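Local atomic coordinates of extracellular matrix-binding protein EbhA (Staphylococcus aureus, PDB entry 2DGJ), a protein that probably helps anchor the staphylococcal cell surface to extracellular matrix, as a giant cell wall-associated adhesin whose rod is a string of three-helix bundles. Residues D24-Q27 against S28-T31; A60-Q63 against V64-K68. One frame throughout, in Å; residues are numbered along the deposited sequence.

Interaction 1 of 2, residues D24-Q27 against S28-T31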
# COMPACT_ATOMS: atom_id res chain seq x y z
N ASP A 24 -7.97 12.06 2.17
CA ASP A 24 -7.83 11.34 0.90
C ASP A 24 -8.02 12.16 -0.36
O ASP A 24 -8.02 11.61 -1.46
CB ASP A 24 -8.77 10.13 0.87
CG ASP A 24 -8.42 9.09 1.91
OD1 ASP A 24 -7.22 8.77 2.01
OD2 ASP A 24 -9.32 8.59 2.61
N ALA A 25 -8.19 13.47 -0.23
CA ALA A 25 -8.34 14.32 -1.40
C ALA A 25 -7.03 14.28 -2.17
O ALA A 25 -6.01 13.85 -1.63
CB ALA A 25 -8.65 15.75 -0.98
N GLU A 26 -7.05 14.73 -3.42
CA GLU A 26 -5.85 14.73 -4.23
C GLU A 26 -4.89 15.77 -3.65
O GLU A 26 -5.32 16.84 -3.21
CB GLU A 26 -6.20 15.05 -5.68
CG GLU A 26 -7.30 14.15 -6.23
CD GLU A 26 -7.56 14.34 -7.72
OE1 GLU A 26 -7.75 15.50 -8.15
OE2 GLU A 26 -7.58 13.33 -8.46
N GLN A 27 -3.60 15.44 -3.65
CA GLN A 27 -2.57 16.32 -3.10
C GLN A 27 -2.76 17.79 -3.42
O GLN A 27 -2.82 18.62 -2.52
CB GLN A 27 -1.19 15.88 -3.60
CG GLN A 27 -0.03 16.51 -2.82
CD GLN A 27 1.32 16.17 -3.43
OE1 GLN A 27 1.54 15.04 -3.88
NE2 GLN A 27 2.23 17.13 -3.44
N SER A 28 -2.87 18.12 -4.71
CA SER A 28 -3.04 19.50 -5.15
C SER A 28 -4.22 20.20 -4.49
O SER A 28 -4.14 21.38 -4.15
CB SER A 28 -3.20 19.54 -6.67
OG SER A 28 -4.35 18.82 -7.07
N LYS A 29 -5.32 19.47 -4.30
CA LYS A 29 -6.50 20.05 -3.68
C LYS A 29 -6.28 20.29 -2.20
O LYS A 29 -6.77 21.27 -1.64
CB LYS A 29 -7.71 19.14 -3.90
CG LYS A 29 -8.06 18.92 -5.37
CD LYS A 29 -9.30 18.05 -5.53
CE LYS A 29 -9.55 17.69 -6.99
NZ LYS A 29 -9.78 18.89 -7.84
N LYS A 30 -5.54 19.39 -1.56
CA LYS A 30 -5.23 19.52 -0.14
C LYS A 30 -4.30 20.72 0.06
O LYS A 30 -4.45 21.49 1.01
CB LYS A 30 -4.54 18.25 0.37
CG LYS A 30 -5.42 17.01 0.32
CD LYS A 30 -4.63 15.74 0.64
CE LYS A 30 -4.06 15.76 2.05
NZ LYS A 30 -3.37 14.48 2.38
N THR A 31 -3.35 20.88 -0.85
CA THR A 31 -2.39 21.97 -0.80
C THR A 31 -3.05 23.33 -1.06
O THR A 31 -2.77 24.30 -0.36
CB THR A 31 -1.26 21.76 -1.82
OG1 THR A 31 -0.50 20.60 -1.46
CG2 THR A 31 -0.34 22.97 -1.85
O HOH W 1 1.00 19.76 -3.72
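The N-terminal first turn of helix 27-46 brings Glu26, in the N-cap position, against Lys29 and Lys30, and illustrates how a helix start is assembled from backbone carbonyls and flanking side chains. Glu26 O, at the N-cap residue, accepts from Lys30 N at 3.0 Å, with an N-H...O angle of 155°, and more weakly from Lys29 N. One residue on, Gln27 O receives Thr31 N at 2.9 Å, and Thr31 OG1 lies 3.2 Å from the same Gln27 O. That hydroxyl also meets a water, with Thr31 OG1 2.8 Å from it, and the water accepts from Gln27 NE2, so the water bridges the two side chains over one helical turn. Gln27 NE2 also donates to Thr124 O of the second subunit.

On another flank, Glu26 and Lys29 run side by side. A bend at the last torsion of Lys29 (chi4 -61°) turns NZ off to one side, and CE remains the Lys29 atom nearest the carboxylate: Glu26 OE1 is 3.1 Å from Lys29 CE but 4.0 Å from Lys29 NZ, a long salt bridge. Lys30 lays its aliphatic part on Ala25, with Lys30 CG 3.7 Å from Ala25 CB, and its ammonium reaches back to Arg23 O at the end of helix 20-23.

Beyond the turn, Asn72, between helices 55-70 and 73-88, receives Glu26 N on its side-chain oxygen and touches Ala25 and Lys29, while Gln27 and Thr31 pack on Gly127 and Ser131 of the second subunit.

Interaction 2 of 2, residues A60-Q63 against V64-K68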
# COMPACT_ATOMS: atom_id res chain seq x y z
N ALA A 60 -10.37 36.37 0.04
CA ALA A 60 -9.69 35.40 0.88
C ALA A 60 -10.71 34.36 1.36
O ALA A 60 -10.44 33.16 1.37
CB ALA A 60 -9.05 36.10 2.07
N LEU A 61 -11.88 34.84 1.75
CA LEU A 61 -12.94 33.96 2.21
C LEU A 61 -13.37 33.07 1.07
O LEU A 61 -13.49 31.85 1.22
CB LEU A 61 -14.14 34.78 2.70
CG LEU A 61 -15.41 34.01 3.05
CD1 LEU A 61 -15.10 32.96 4.10
CD2 LEU A 61 -16.48 34.97 3.55
N GLN A 62 -13.60 33.68 -0.09
CA GLN A 62 -14.03 32.95 -1.27
C GLN A 62 -13.06 31.81 -1.61
O GLN A 62 -13.48 30.72 -1.98
CB GLN A 62 -14.15 33.91 -2.46
CG GLN A 62 -14.56 33.24 -3.77
CD GLN A 62 -13.39 32.79 -4.63
OE1 GLN A 62 -13.54 31.90 -5.47
NE2 GLN A 62 -12.22 33.40 -4.42
N GLN A 63 -11.77 32.07 -1.47
CA GLN A 63 -10.76 31.07 -1.77
C GLN A 63 -10.71 29.93 -0.74
O GLN A 63 -10.43 28.79 -1.10
CB GLN A 63 -9.39 31.74 -1.92
CG GLN A 63 -9.29 32.57 -3.20
CD GLN A 63 -8.03 33.40 -3.29
OE1 GLN A 63 -7.79 34.06 -4.30
NE2 GLN A 63 -7.22 33.38 -2.23
N VAL A 64 -10.97 30.24 0.52
CA VAL A 64 -10.98 29.21 1.55
C VAL A 64 -12.21 28.32 1.35
O VAL A 64 -12.14 27.10 1.49
CB VAL A 64 -11.01 29.81 2.97
CG1 VAL A 64 -11.34 28.73 3.99
CG2 VAL A 64 -9.67 30.43 3.31
N THR A 65 -13.33 28.94 1.02
CA THR A 65 -14.58 28.21 0.80
C THR A 65 -14.50 27.38 -0.47
O THR A 65 -14.98 26.24 -0.51
CB THR A 65 -15.78 29.17 0.69
OG1 THR A 65 -15.99 29.82 1.95
CG2 THR A 65 -17.04 28.41 0.32
N SER A 66 -13.90 27.94 -1.52
CA SER A 66 -13.78 27.24 -2.79
C SER A 66 -12.86 26.02 -2.71
O SER A 66 -13.26 24.91 -3.08
CB SER A 66 -13.27 28.19 -3.87
OG SER A 66 -14.28 29.11 -4.27
N THR A 67 -11.63 26.23 -2.24
CA THR A 67 -10.68 25.13 -2.13
C THR A 67 -11.22 24.05 -1.19
O THR A 67 -10.99 22.86 -1.41
CB THR A 67 -9.31 25.60 -1.62
OG1 THR A 67 -9.46 26.23 -0.34
CG2 THR A 67 -8.68 26.58 -2.60
N LYS A 68 -11.93 24.45 -0.14
CA LYS A 68 -12.47 23.46 0.78
C LYS A 68 -13.53 22.60 0.11
O LYS A 68 -13.49 21.37 0.20
CB LYS A 68 -13.08 24.12 2.02
CG LYS A 68 -13.60 23.08 3.01
CD LYS A 68 -14.16 23.68 4.28
CE LYS A 68 -14.67 22.55 5.17
NZ LYS A 68 -15.29 23.04 6.42
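Gln63 O is held by two donors of the same residue one turn on: Thr67 OG1 at 2.8 Å, lying in the carbonyl plane, and Thr67 N at 3.0 Å, which stands 37° out of it. With OG1 set between the backbone N and the carbonyl carbon of Thr67 (chi1 58°), the hydroxyl comes within bonding distance of Gln63 O.

The pattern recurs a residue earlier with a different outcome. Ser66 N donates to Gln62 O at 2.8 Å, and Ser66 OG, 2.9 Å from Gln62 O, also has Gln62 OE1 at 3.1 Å. Its single proton therefore has two possible acceptors, and which one takes it is unsettled. Gln62 curls over to offer that oxygen through a bend at its second torsion (chi2 -92°), while its NE2 bonds weakly to Arg59 O. Leu61 and Thr65 lie alongside each other, Leu61 CD1 being 3.9 Å from Thr65 OG1. On the buried side, Val64 CG2 rests 3.4 Å from Ala60 O, the carbonyl that also accepts Val64 N.

Helix 55-70 packs against two others: Ala60 and Leu61 lie on Leu6 of helix 3-11, while on helix 27-46 Ala60 touches Ile43 and Thr67 touches Tyr33 and Ala36. Lys68 adds a salt bridge with Asp12.

Both contacts belong to the same FIVAR domain and fall on helices that follow one another in the chain: interaction 1 forms the start of helix 27-46, and interaction 2 comes later, within helix 55-70. Their centres are 14 Å apart and their nearest atoms about 5 Å, so they do not touch. The two helices nevertheless pack on each other directly, at residues of interaction 2. One contact initiates a helix beside the second subunit; the other lies within a helix segment that no other chain of the assembly touches. Local bonding of this kind shapes the single helices, and their packing on one another makes the three-helix bundles of the rod.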